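Local coordinates for RNA-binding protein 12 (Homo sapiens, PDB 2EK1) that probably binds RNA through its RNA recognition motif, and forms a dimer, at residues K19-P24 and T57-V62; Q40-S45 and A63-D68. One frame throughout, in Å; residues are numbered along the deposited sequence.

Contact 1 of 2, residues K19-P24 and T57-V62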
loop_
_atom_site.group_PDB
_atom_site.type_symbol
_atom_site.label_atom_id
_atom_site.label_comp_id
_atom_site.label_asym_id
_atom_site.label_seq_id
_atom_site.Cartn_x
_atom_site.Cartn_y
_atom_site.Cartn_z
ATOM N N LYS A 19 -1.591 -6.411 -6.713
ATOM C CA LYS A 19 -0.522 -6.652 -5.785
ATOM C C LYS A 19 0.699 -7.103 -6.522
ATOM O O LYS A 19 0.635 -7.845 -7.538
ATOM C CB LYS A 19 -0.930 -7.708 -4.772
ATOM C CG LYS A 19 -1.841 -7.156 -3.759
ATOM C CD LYS A 19 -2.025 -8.186 -2.552
ATOM C CE LYS A 19 -0.960 -9.335 -2.532
ATOM N NZ LYS A 19 -1.653 -10.537 -1.837
ATOM N N VAL A 20 1.844 -6.704 -5.969
ATOM C CA VAL A 20 3.168 -7.012 -6.500
ATOM C C VAL A 20 3.905 -7.611 -5.332
ATOM O O VAL A 20 3.868 -7.069 -4.213
ATOM C CB VAL A 20 3.818 -5.677 -6.944
ATOM C CG1 VAL A 20 5.182 -5.890 -7.610
ATOM C CG2 VAL A 20 2.833 -4.934 -7.930
ATOM N N GLN A 21 4.598 -8.718 -5.559
ATOM C CA GLN A 21 5.306 -9.416 -4.473
ATOM C C GLN A 21 6.655 -9.903 -5.022
ATOM O O GLN A 21 6.832 -10.040 -6.246
ATOM C CB GLN A 21 4.515 -10.677 -4.027
ATOM C CG GLN A 21 3.265 -10.440 -3.218
ATOM C CD GLN A 21 2.507 -11.734 -2.992
ATOM O OE1 GLN A 21 1.867 -12.243 -3.904
ATOM N NE2 GLN A 21 2.599 -12.272 -1.786
ATOM N N ASN A 22 7.535 -10.218 -4.099
ATOM C CA ASN A 22 8.851 -10.706 -4.393
ATOM C C ASN A 22 9.755 -9.641 -4.928
ATOM O O ASN A 22 10.739 -9.986 -5.506
ATOM C CB ASN A 22 8.830 -11.910 -5.356
ATOM C CG ASN A 22 10.075 -12.752 -5.185
ATOM O OD1 ASN A 22 10.641 -12.842 -4.056
ATOM N ND2 ASN A 22 10.521 -13.355 -6.263
HETATM N N MSE A 23 9.434 -8.333 -4.760
HETATM C CA MSE A 23 10.408 -7.346 -5.207
HETATM C C MSE A 23 11.661 -7.322 -4.293
HETATM O O MSE A 23 11.552 -7.653 -3.176
HETATM C CB MSE A 23 9.809 -5.945 -5.151
HETATM C CG MSE A 23 8.524 -5.864 -5.936
HETATM SE SE MSE A 23 7.835 -3.986 -5.761
HETATM C CE MSE A 23 7.505 -3.955 -3.878
ATOM N N PRO A 24 12.831 -6.909 -4.781
ATOM C CA PRO A 24 13.959 -6.881 -3.843
ATOM C C PRO A 24 13.712 -5.736 -2.892
ATOM O O PRO A 24 12.900 -4.782 -3.171
ATOM C CB PRO A 24 15.144 -6.609 -4.727
ATOM C CG PRO A 24 14.586 -5.812 -5.857
ATOM C CD PRO A 24 13.269 -6.527 -6.143
ATOM N N THR A 57 8.556 -5.398 3.053
ATOM C CA THR A 57 8.324 -6.850 2.809
ATOM C C THR A 57 8.585 -7.343 1.347
ATOM O O THR A 57 8.524 -8.533 1.119
ATOM C CB THR A 57 6.914 -7.225 3.094
ATOM O OG1 THR A 57 6.089 -6.440 2.234
ATOM C CG2 THR A 57 6.497 -6.863 4.585
ATOM N N GLY A 58 8.891 -6.443 0.381
ATOM C CA GLY A 58 9.054 -6.914 -0.995
ATOM C C GLY A 58 7.701 -6.882 -1.683
ATOM O O GLY A 58 7.564 -7.331 -2.801
ATOM N N GLU A 59 6.687 -6.297 -1.034
ATOM C CA GLU A 59 5.328 -6.252 -1.583
ATOM C C GLU A 59 4.848 -4.825 -1.824
ATOM O O GLU A 59 5.288 -3.894 -1.131
ATOM C CB GLU A 59 4.347 -6.985 -0.635
ATOM C CG GLU A 59 4.642 -8.482 -0.529
ATOM C CD GLU A 59 3.720 -9.278 0.374
ATOM O OE1 GLU A 59 2.649 -8.776 0.802
ATOM O OE2 GLU A 59 4.097 -10.442 0.634
ATOM N N ALA A 60 3.910 -4.660 -2.754
ATOM C CA ALA A 60 3.385 -3.331 -3.087
ATOM C C ALA A 60 1.982 -3.476 -3.688
ATOM O O ALA A 60 1.564 -4.592 -4.017
ATOM C CB ALA A 60 4.254 -2.711 -4.030
HETATM N N MSE A 61 1.268 -2.384 -3.764
HETATM C CA MSE A 61 -0.064 -2.299 -4.330
HETATM C C MSE A 61 0.204 -1.184 -5.315
HETATM O O MSE A 61 0.962 -0.221 -5.021
HETATM C CB MSE A 61 -1.089 -1.833 -3.296
HETATM C CG MSE A 61 -1.141 -2.700 -2.056
HETATM SE SE MSE A 61 -2.539 -2.060 -0.888
HETATM C CE MSE A 61 -3.824 -3.112 -1.872
ATOM N N VAL A 62 -0.421 -1.313 -6.468
ATOM C CA VAL A 62 -0.245 -0.369 -7.542
ATOM C C VAL A 62 -1.616 -0.344 -8.301
ATOM O O VAL A 62 -2.355 -1.360 -8.353
ATOM C CB VAL A 62 0.939 -0.932 -8.360
ATOM C CG1 VAL A 62 0.590 -1.172 -9.731
ATOM C CG2 VAL A 62 2.209 -0.148 -8.121
HETATM O O HOH W 1 7.699 -10.232 -1.191
#
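Gln21 and Glu59 lie alongside each other across neighbouring strands, pointing the same way, with Gln21 CG 3.6 Å from Glu59 CG. In both residues CG sits anti to the carbonyl carbon (chi1 -74° in Gln21, -65° in Glu59) and the chain runs on extended, which carries the two polar ends outward together. There the amide plane stands nearly perpendicular to the carboxylate, and Gln21 NE2 makes a weak, nearly straight hydrogen bond of 3.4 Å to Glu59 OE2. Cutting Glu59 back to an alanine removes the carboxylate and its CG, which would probably leave the Gln21 amide without this acceptor and its chain less restrained in its rotation. Next along the strands, the antiparallel segments 19-21 and 59-62 are joined at Val20 and Ala60, a hydrogen-bonded pair: Val20 N to Ala60 O is 2.9 Å and Ala60 N to Val20 O is 2.8 Å. Past the strand end, Met23 N reaches Gly58 O at 2.9 Å, in the carbonyl plane on a lone pair, and a water links Asn22 N with Thr57 O. The selenomethionine Met23 comes in on the face that carries Val20 and Ala60; its bend at chi3 (-64°) brings CE to Ala60 CB at 3.5 Å, tighter than a usual carbon contact. Val20 CB meets the same methyl at 4.2 Å. On this face Val20 packs on Phe36, Met23 on Ile32 of helix 29-35, and Ala60 on Leu48, whereas Met61 on the opposite face packs on Cys47 of the second subunit. In an RNA recognition motif these are the two central strands, and the chemistry divides accordingly: an apolar face buried on the helix side, and a partly exposed polar pair whose weak bond is likely to leave its ends more adaptable than the backbone.

Contact 2 of 2, residues Q40-S45 and A63-D68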
loop_
_atom_site.group_PDB
_atom_site.type_symbol
_atom_site.label_atom_id
_atom_site.label_comp_id
_atom_site.label_asym_id
_atom_site.label_seq_id
_atom_site.Cartn_x
_atom_site.Cartn_y
_atom_site.Cartn_z
ATOM N N GLN A 40 0.550 2.106 -18.336
ATOM C CA GLN A 40 -0.482 2.997 -17.730
ATOM C C GLN A 40 -0.884 2.840 -16.236
ATOM O O GLN A 40 -2.022 3.054 -15.760
ATOM C CB GLN A 40 -1.711 2.984 -18.618
ATOM C CG GLN A 40 -1.467 3.505 -20.054
ATOM C CD GLN A 40 -0.344 2.776 -20.836
ATOM O OE1 GLN A 40 0.634 3.404 -21.263
ATOM N NE2 GLN A 40 -0.485 1.467 -21.015
ATOM N N VAL A 41 0.116 2.473 -15.473
ATOM C CA VAL A 41 -0.031 2.376 -14.062
ATOM C C VAL A 41 -0.198 3.840 -13.661
ATOM O O VAL A 41 0.445 4.708 -14.215
ATOM C CB VAL A 41 1.296 1.776 -13.549
ATOM C CG1 VAL A 41 2.399 2.795 -13.662
ATOM C CG2 VAL A 41 1.186 1.301 -12.179
ATOM N N ILE A 42 -1.038 4.136 -12.688
ATOM C CA ILE A 42 -1.219 5.469 -12.201
ATOM C C ILE A 42 0.032 5.799 -11.393
ATOM O O ILE A 42 0.292 5.144 -10.347
ATOM C CB ILE A 42 -2.410 5.531 -11.273
ATOM C CG1 ILE A 42 -3.661 5.126 -12.079
ATOM C CG2 ILE A 42 -2.453 6.875 -10.678
ATOM C CD1 ILE A 42 -4.942 4.961 -11.302
ATOM N N PRO A 43 0.779 6.870 -11.792
ATOM C CA PRO A 43 2.019 7.241 -11.110
ATOM C C PRO A 43 2.125 7.636 -9.614
ATOM O O PRO A 43 3.249 7.534 -9.050
ATOM C CB PRO A 43 2.664 8.272 -12.096
ATOM C CG PRO A 43 1.683 8.385 -13.270
ATOM C CD PRO A 43 0.365 7.988 -12.659
ATOM N N GLY A 44 1.016 8.012 -8.961
ATOM C CA GLY A 44 1.034 8.350 -7.524
ATOM C C GLY A 44 0.248 7.308 -6.695
ATOM O O GLY A 44 -0.102 7.561 -5.521
ATOM N N SER A 45 0.058 6.097 -7.266
ATOM C CA SER A 45 -0.749 5.035 -6.623
ATOM C C SER A 45 0.131 3.985 -5.958
ATOM O O SER A 45 -0.396 3.055 -5.355
ATOM C CB SER A 45 -1.642 4.276 -7.686
ATOM O OG SER A 45 -0.828 3.373 -8.496
ATOM N N ALA A 63 -1.973 0.807 -8.853
ATOM C CA ALA A 63 -3.291 0.904 -9.510
ATOM C C ALA A 63 -3.228 1.356 -10.958
ATOM O O ALA A 63 -2.319 1.984 -11.356
ATOM C CB ALA A 63 -4.216 1.810 -8.729
ATOM N N PHE A 64 -4.276 1.015 -11.697
ATOM C CA PHE A 64 -4.390 1.317 -13.099
ATOM C C PHE A 64 -5.783 1.930 -13.251
ATOM O O PHE A 64 -6.731 1.648 -12.446
ATOM C CB PHE A 64 -4.326 -0.005 -13.911
ATOM C CG PHE A 64 -3.039 -0.751 -13.738
ATOM C CD1 PHE A 64 -1.975 -0.572 -14.640
ATOM C CD2 PHE A 64 -2.858 -1.568 -12.672
ATOM C CE1 PHE A 64 -0.774 -1.214 -14.469
ATOM C CE2 PHE A 64 -1.606 -2.228 -12.502
ATOM C CZ PHE A 64 -0.580 -2.047 -13.401
ATOM N N GLU A 65 -5.883 2.716 -14.302
ATOM C CA GLU A 65 -7.101 3.411 -14.641
ATOM C C GLU A 65 -8.293 2.554 -14.903
ATOM O O GLU A 65 -9.379 2.930 -14.591
ATOM C CB GLU A 65 -6.886 4.364 -15.832
ATOM C CG GLU A 65 -5.836 5.496 -15.568
ATOM C CD GLU A 65 -6.188 6.433 -14.418
ATOM O OE1 GLU A 65 -5.570 7.539 -14.289
ATOM O OE2 GLU A 65 -7.086 6.084 -13.601
ATOM N N SER A 66 -8.098 1.393 -15.462
ATOM C CA SER A 66 -9.235 0.517 -15.738
ATOM C C SER A 66 -8.962 -0.933 -15.281
ATOM O O SER A 66 -7.785 -1.322 -15.036
ATOM C CB SER A 66 -9.505 0.511 -17.241
ATOM O OG SER A 66 -8.369 0.004 -17.916
ATOM N N ARG A 67 -10.039 -1.738 -15.155
ATOM C CA ARG A 67 -9.853 -3.141 -14.793
ATOM C C ARG A 67 -9.126 -3.853 -15.931
ATOM O O ARG A 67 -8.194 -4.658 -15.653
ATOM C CB ARG A 67 -11.189 -3.863 -14.549
ATOM C CG ARG A 67 -11.041 -5.232 -13.920
ATOM C CD ARG A 67 -12.399 -5.835 -13.590
ATOM N NE ARG A 67 -12.344 -6.996 -12.687
ATOM C CZ ARG A 67 -12.149 -6.921 -11.357
ATOM N NH1 ARG A 67 -11.984 -5.730 -10.780
ATOM N NH2 ARG A 67 -12.153 -8.029 -10.591
ATOM N N ASP A 68 -9.514 -3.584 -17.200
ATOM C CA ASP A 68 -8.833 -4.226 -18.349
ATOM C C ASP A 68 -7.323 -3.923 -18.315
ATOM O O ASP A 68 -6.554 -4.838 -18.552
ATOM C CB ASP A 68 -9.368 -3.783 -19.725
ATOM C CG ASP A 68 -10.692 -4.432 -20.106
ATOM O OD1 ASP A 68 -11.060 -4.329 -21.309
ATOM O OD2 ASP A 68 -11.385 -5.045 -19.276
#
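Ser45 OG is held from two sides of the contact: it accepts from Ala63 N at 2.8 Å and donates to Ile42 O, also at 2.8 Å. A chi1 of 75° puts this hydroxyl between its own backbone N and carbonyl carbon, from where it spans both partners. The bond to Ile42 O lies in the carbonyl plane on a lone pair, and the same oxygen takes a second donor, Ser45 N at 3.2 Å, which closes the type I turn from Ile42 to Ser45. Ser45 CB meanwhile rests on Ala63 CB at 3.7 Å. The turn is then tied back to the strand by Ile42 N to Ala63 O, 2.8 Å and almost straight at 171°. In terms of the RNA recognition motif, the loop that follows helix 29-35 is here fastened to the end of the central strand 59-64, just before the chain enters helix 67-77, where Ser66 takes the N-cap position. Val41 covers one face of the Phe64 ring: its CG2 stands 4.3 Å from the ring centroid, 26° off the normal, a CH-pi contact, while Val41 CB lies 3.8 Å from Phe64 CE1. The ring also packs on Ala70 and Ala73 of that helix and on Ile18, and Val41 reaches Phe36 and Leu33, so the pair continues into the core. Ile42 and Glu65 cross at about a right angle, the Ile42 CD1 methyl coming to Glu65 OE2 at 3.3 Å, so that an apolar tip lies against a carboxylate. The backbone N of Glu65, buried by this contact, has no polar partner in the model.

How the contacts relate
From the N terminus, the chain runs along strand 16-21 into 19-24, the first half of contact 1, then through helix 29-35 to the loop 40-45, the first half of contact 2. After strand 47-50 it returns through 57-62, completing contact 1, and 63-68, which leaves strand 59-64 for helix 67-77, completing contact 2. Contact 1 therefore closes a span of 32 residues and contact 2 one of 17; their segments alternate, so the two closures cross rather than nest. Contact 1 joins two neighbouring sheet strands; contact 2 ties the helix-to-strand loop to the strand's far end. Their centres lie about 16 Å apart, yet they meet where Val62 CG1 packs 3.5 Å from Val41 CG2.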